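Local atomic coordinates of tryptophan synthase alpha chain (Chlamydia trachomatis, PDB entry 6V82), a protein that probably cleaves indoleglycerol phosphate to indole and glyceraldehyde 3-phosphate, the alpha-subunit reaction in the last step of tryptophan biosynthesis. Residues Y27-V40 with S238-I251. Sequence-based numbering, arbitrary orientation.
Sequences YTIEAAKALIQGGV and SSVETLTALAQTVI
Two hydrogen bonds tie Tyr-27 to Ser-238 and Thr-244 to Ala-34. Tyr-27 OH donates to Ser-238 O at 2.8 Å. The bond lies in the carbonyl plane, on a lone pair, and the oxygen meets the ring at its edge. With CG anti to the backbone N (chi1 -178°), the tyrosine ring reaches across to the link between helices 229-236 and 241-250. Thr-244 OG1 donates to Ala-34 O, also at 2.8 Å, from 27° off the carbonyl plane. Gly-38 N reaches the same oxygen from the opposite face, so two donors hold this carbonyl in the last turn of helix 25-37.

Apolar packing fills the space between these bonds. Leu-243 is a knob in a hole formed by Tyr-27, Ala-31, Ala-34 and Leu-35; its CD1 is 3.6 Å from Ala-31 CB. Val-240 CG1 touches Tyr-27 CE1 and Ala-31 CA, and the side chains of Tyr-27 and Val-240 slide past each other in opposite directions. Ala-34 CB packs on Val-240 CB at 3.8 Å.

The chain has the TIM-barrel fold of the TrpA family. Helix 25-37 links the neighbouring parallel strands 13-19 and 42-46 in a beta-alpha-beta crossover. Helix 241-250 follows the last strand and helix 229-236, and packs beside that first crossover helix. The axes of segments 27-37 and 241-250 approach to 7.5 Å, with 32° between their N-to-C directions. Leu-35 also touches Phe-230 of helix 229-236 and Leu-18 of strand 13-19.

At the C-terminal end of helix 25-37, side chains of the second segment pack directly on the backbone of Gly-38 and Gly-39. Gly-39 has positive phi and completes a Schellman motif. Gly-38 has no side chain, and Thr-244 CG2 comes within 3.7 Å of its CA. Ala-247 CB lies 3.4 Å from Gly-38 O. Ile-251 CD1 rests 3.6 Å from Gly-39 C, and Ile-251 also touches Cys-14 of strand 13-19.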
loop_
_atom_site.group_PDB
_atom_site.type_symbol
_atom_site.label_atom_id
_atom_site.label_comp_id
_atom_site.label_asym_id
_atom_site.label_seq_id
_atom_site.Cartn_x
_atom_site.Cartn_y
_atom_site.Cartn_z
ATOM N N TYR A 27 -25.841 -46.356 0.934
ATOM C CA TYR A 27 -26.092 -45.840 2.271
ATOM C C TYR A 27 -27.343 -44.974 2.294
ATOM O O TYR A 27 -28.160 -45.076 3.220
ATOM C CB TYR A 27 -24.888 -45.051 2.782
ATOM C CG TYR A 27 -25.131 -44.551 4.170
ATOM C CD1 TYR A 27 -24.889 -45.367 5.268
ATOM C CD2 TYR A 27 -25.663 -43.288 4.386
ATOM C CE1 TYR A 27 -25.145 -44.929 6.543
ATOM C CE2 TYR A 27 -25.927 -42.839 5.648
ATOM C CZ TYR A 27 -25.666 -43.663 6.727
ATOM O OH TYR A 27 -25.924 -43.206 7.995
ATOM N N THR A 28 -27.510 -44.114 1.284
ATOM C CA THR A 28 -28.686 -43.252 1.260
ATOM C C THR A 28 -29.955 -44.088 1.256
ATOM O O THR A 28 -30.934 -43.753 1.934
ATOM C CB THR A 28 -28.660 -42.329 0.039
ATOM O OG1 THR A 28 -27.449 -41.566 0.022
ATOM C CG2 THR A 28 -29.833 -41.384 0.081
ATOM N N ILE A 29 -29.947 -45.193 0.505
ATOM C CA ILE A 29 -31.110 -46.065 0.450
ATOM C C ILE A 29 -31.324 -46.736 1.795
ATOM O O ILE A 29 -32.457 -46.832 2.281
ATOM C CB ILE A 29 -30.951 -47.104 -0.674
ATOM C CG1 ILE A 29 -30.914 -46.412 -2.035
ATOM C CG2 ILE A 29 -32.067 -48.129 -0.603
ATOM C CD1 ILE A 29 -30.436 -47.317 -3.147
ATOM N N GLU A 30 -30.238 -47.204 2.418
ATOM C CA GLU A 30 -30.337 -47.799 3.750
ATOM C C GLU A 30 -30.878 -46.801 4.764
ATOM O O GLU A 30 -31.758 -47.139 5.559
ATOM C CB GLU A 30 -28.978 -48.330 4.202
ATOM C CG GLU A 30 -28.598 -49.616 3.529
ATOM C CD GLU A 30 -29.785 -50.553 3.386
ATOM O OE1 GLU A 30 -30.229 -50.782 2.237
ATOM O OE2 GLU A 30 -30.282 -51.047 4.427
ATOM N N ALA A 31 -30.370 -45.560 4.748
ATOM C CA ALA A 31 -30.838 -44.577 5.723
ATOM C C ALA A 31 -32.327 -44.293 5.534
ATOM O O ALA A 31 -33.084 -44.227 6.514
ATOM C CB ALA A 31 -30.013 -43.290 5.633
ATOM N N ALA A 32 -32.770 -44.176 4.275
ATOM C CA ALA A 32 -34.184 -43.954 3.996
ATOM C C ALA A 32 -35.044 -45.097 4.528
ATOM O O ALA A 32 -36.086 -44.854 5.150
ATOM C CB ALA A 32 -34.391 -43.766 2.496
ATOM N N LYS A 33 -34.624 -46.351 4.304
ATOM C CA LYS A 33 -35.342 -47.474 4.903
ATOM C C LYS A 33 -35.430 -47.319 6.415
ATOM O O LYS A 33 -36.488 -47.546 7.011
ATOM C CB LYS A 33 -34.664 -48.804 4.568
ATOM C CG LYS A 33 -34.827 -49.296 3.144
ATOM C CD LYS A 33 -34.204 -50.684 2.996
ATOM C CE LYS A 33 -33.650 -50.911 1.583
ATOM N NZ LYS A 33 -33.108 -52.297 1.396
ATOM N N ALA A 34 -34.318 -46.932 7.048
ATOM C CA ALA A 34 -34.276 -46.837 8.503
ATOM C C ALA A 34 -35.250 -45.783 9.015
ATOM O O ALA A 34 -35.884 -45.970 10.065
ATOM C CB ALA A 34 -32.849 -46.530 8.958
ATOM N N LEU A 35 -35.392 -44.673 8.282
ATOM C CA LEU A 35 -36.302 -43.618 8.724
ATOM C C LEU A 35 -37.751 -44.046 8.555
ATOM O O LEU A 35 -38.603 -43.739 9.399
ATOM C CB LEU A 35 -36.039 -42.317 7.952
ATOM C CG LEU A 35 -34.723 -41.596 8.239
ATOM C CD1 LEU A 35 -34.739 -40.239 7.605
ATOM C CD2 LEU A 35 -34.509 -41.511 9.738
ATOM N N ILE A 36 -38.045 -44.749 7.464
ATOM C CA ILE A 36 -39.397 -45.240 7.235
ATOM C C ILE A 36 -39.783 -46.228 8.326
ATOM O O ILE A 36 -40.854 -46.115 8.933
ATOM C CB ILE A 36 -39.505 -45.853 5.829
ATOM C CG1 ILE A 36 -39.379 -44.746 4.784
ATOM C CG2 ILE A 36 -40.806 -46.611 5.676
ATOM C CD1 ILE A 36 -39.260 -45.268 3.385
ATOM N N GLN A 37 -38.897 -47.183 8.627
ATOM C CA GLN A 37 -39.176 -48.123 9.710
ATOM C C GLN A 37 -39.283 -47.416 11.048
ATOM O O GLN A 37 -39.958 -47.911 11.958
ATOM C CB GLN A 37 -38.089 -49.189 9.784
ATOM C CG GLN A 37 -37.960 -49.990 8.524
ATOM C CD GLN A 37 -36.780 -50.919 8.566
ATOM O OE1 GLN A 37 -35.653 -50.497 8.841
ATOM N NE2 GLN A 37 -37.029 -52.201 8.304
ATOM N N GLY A 38 -38.618 -46.269 11.190
ATOM C CA GLY A 38 -38.694 -45.483 12.401
ATOM C C GLY A 38 -39.925 -44.624 12.535
ATOM O O GLY A 38 -40.080 -43.948 13.558
ATOM N N GLY A 39 -40.801 -44.618 11.525
ATOM C CA GLY A 39 -42.077 -43.931 11.592
ATOM C C GLY A 39 -42.192 -42.669 10.768
ATOM O O GLY A 39 -43.255 -42.040 10.798
ATOM N N VAL A 40 -41.145 -42.272 10.034
ATOM C CA VAL A 40 -41.205 -41.054 9.230
ATOM C C VAL A 40 -42.242 -41.228 8.127
ATOM O O VAL A 40 -42.277 -42.259 7.447
ATOM C CB VAL A 40 -39.812 -40.722 8.664
ATOM C CG1 VAL A 40 -39.888 -39.575 7.659
ATOM C CG2 VAL A 40 -38.832 -40.368 9.805
ATOM N N SER A 238 -22.894 -43.808 12.025
ATOM C CA SER A 238 -23.612 -43.923 10.764
ATOM C C SER A 238 -24.429 -45.204 10.648
ATOM O O SER A 238 -25.164 -45.356 9.664
ATOM C CB SER A 238 -22.630 -43.821 9.592
ATOM O OG SER A 238 -21.483 -44.622 9.826
ATOM N N SER A 239 -24.322 -46.122 11.613
ATOM C CA SER A 239 -25.112 -47.348 11.562
ATOM C C SER A 239 -26.594 -46.995 11.576
ATOM O O SER A 239 -27.070 -46.320 12.496
ATOM C CB SER A 239 -24.755 -48.265 12.734
ATOM O OG SER A 239 -25.379 -47.829 13.923
ATOM N N VAL A 240 -27.323 -47.434 10.544
ATOM C CA VAL A 240 -28.645 -46.869 10.285
ATOM C C VAL A 240 -29.671 -47.261 11.341
ATOM O O VAL A 240 -30.715 -46.606 11.456
ATOM C CB VAL A 240 -29.121 -47.257 8.876
ATOM C CG1 VAL A 240 -28.326 -46.473 7.834
ATOM C CG2 VAL A 240 -28.987 -48.759 8.655
ATOM N N GLU A 241 -29.401 -48.305 12.125
ATOM C CA GLU A 241 -30.262 -48.636 13.256
ATOM C C GLU A 241 -30.488 -47.426 14.152
ATOM O O GLU A 241 -31.601 -47.205 14.641
ATOM C CB GLU A 241 -29.648 -49.785 14.062
ATOM C CG GLU A 241 -29.664 -51.135 13.354
ATOM C CD GLU A 241 -28.735 -51.201 12.146
ATOM O OE1 GLU A 241 -27.957 -50.246 11.925
ATOM O OE2 GLU A 241 -28.786 -52.214 11.414
ATOM N N THR A 242 -29.443 -46.621 14.372
ATOM C CA THR A 242 -29.580 -45.451 15.231
ATOM C C THR A 242 -30.459 -44.377 14.605
ATOM O O THR A 242 -30.935 -43.492 15.325
ATOM C CB THR A 242 -28.207 -44.858 15.573
ATOM O OG1 THR A 242 -27.621 -44.293 14.397
ATOM C CG2 THR A 242 -27.278 -45.917 16.126
ATOM N N LEU A 243 -30.686 -44.428 13.287
ATOM C CA LEU A 243 -31.634 -43.509 12.657
ATOM C C LEU A 243 -33.074 -43.924 12.939
ATOM O O LEU A 243 -33.916 -43.084 13.287
ATOM C CB LEU A 243 -31.383 -43.445 11.156
ATOM C CG LEU A 243 -30.069 -42.805 10.749
ATOM C CD1 LEU A 243 -29.923 -42.843 9.229
ATOM C CD2 LEU A 243 -30.039 -41.385 11.264
ATOM N N THR A 244 -33.374 -45.214 12.780
ATOM C CA THR A 244 -34.664 -45.731 13.214
ATOM C C THR A 244 -34.946 -45.322 14.656
ATOM O O THR A 244 -35.992 -44.732 14.955
ATOM C CB THR A 244 -34.688 -47.252 13.063
ATOM O OG1 THR A 244 -34.375 -47.599 11.710
ATOM C CG2 THR A 244 -36.057 -47.805 13.434
ATOM N N ALA A 245 -33.990 -45.592 15.554
ATOM C CA ALA A 245 -34.154 -45.266 16.969
ATOM C C ALA A 245 -34.380 -43.776 17.181
ATOM O O ALA A 245 -35.253 -43.381 17.963
ATOM C CB ALA A 245 -32.932 -45.735 17.752
ATOM N N LEU A 246 -33.605 -42.934 16.497
ATOM C CA LEU A 246 -33.749 -41.490 16.667
ATOM C C LEU A 246 -35.134 -41.018 16.236
ATOM O O LEU A 246 -35.755 -40.193 16.919
ATOM C CB LEU A 246 -32.664 -40.756 15.877
ATOM C CG LEU A 246 -32.709 -39.231 15.958
ATOM C CD1 LEU A 246 -32.700 -38.789 17.417
ATOM C CD2 LEU A 246 -31.546 -38.606 15.194
ATOM N N ALA A 247 -35.627 -41.527 15.101
ATOM C CA ALA A 247 -36.982 -41.216 14.661
ATOM C C ALA A 247 -37.999 -41.559 15.740
ATOM O O ALA A 247 -38.903 -40.769 16.039
ATOM C CB ALA A 247 -37.301 -41.982 13.379
ATOM N N GLN A 248 -37.858 -42.742 16.340
ATOM C CA GLN A 248 -38.858 -43.223 17.283
ATOM C C GLN A 248 -38.927 -42.345 18.523
ATOM O O GLN A 248 -40.009 -42.179 19.096
ATOM C CB GLN A 248 -38.566 -44.678 17.661
ATOM C CG GLN A 248 -38.698 -45.659 16.491
ATOM C CD GLN A 248 -38.214 -47.070 16.821
ATOM O OE1 GLN A 248 -37.385 -47.271 17.713
ATOM N NE2 GLN A 248 -38.732 -48.053 16.100
ATOM N N THR A 249 -37.795 -41.767 18.946
ATOM C CA THR A 249 -37.788 -40.892 20.117
ATOM C C THR A 249 -38.271 -39.478 19.802
ATOM O O THR A 249 -38.741 -38.788 20.714
ATOM C CB THR A 249 -36.387 -40.820 20.744
ATOM O OG1 THR A 249 -35.483 -40.209 19.828
ATOM C CG2 THR A 249 -35.859 -42.198 21.085
ATOM N N VAL A 250 -38.181 -39.039 18.544
ATOM C CA VAL A 250 -38.553 -37.672 18.165
ATOM C C VAL A 250 -40.035 -37.562 17.824
ATOM O O VAL A 250 -40.679 -36.560 18.146
ATOM C CB VAL A 250 -37.676 -37.196 16.992
ATOM C CG1 VAL A 250 -38.218 -35.903 16.410
ATOM C CG2 VAL A 250 -36.247 -37.011 17.452
ATOM N N ILE A 251 -40.596 -38.577 17.177
ATOM C CA ILE A 251 -42.000 -38.573 16.777
ATOM C C ILE A 251 -42.891 -38.840 17.991
ATOM O O ILE A 251 -42.749 -39.884 18.647
ATOM C CB ILE A 251 -42.245 -39.602 15.665
ATOM C CG1 ILE A 251 -41.320 -39.313 14.479
ATOM C CG2 ILE A 251 -43.711 -39.596 15.250
ATOM C CD1 ILE A 251 -41.358 -40.366 13.398
#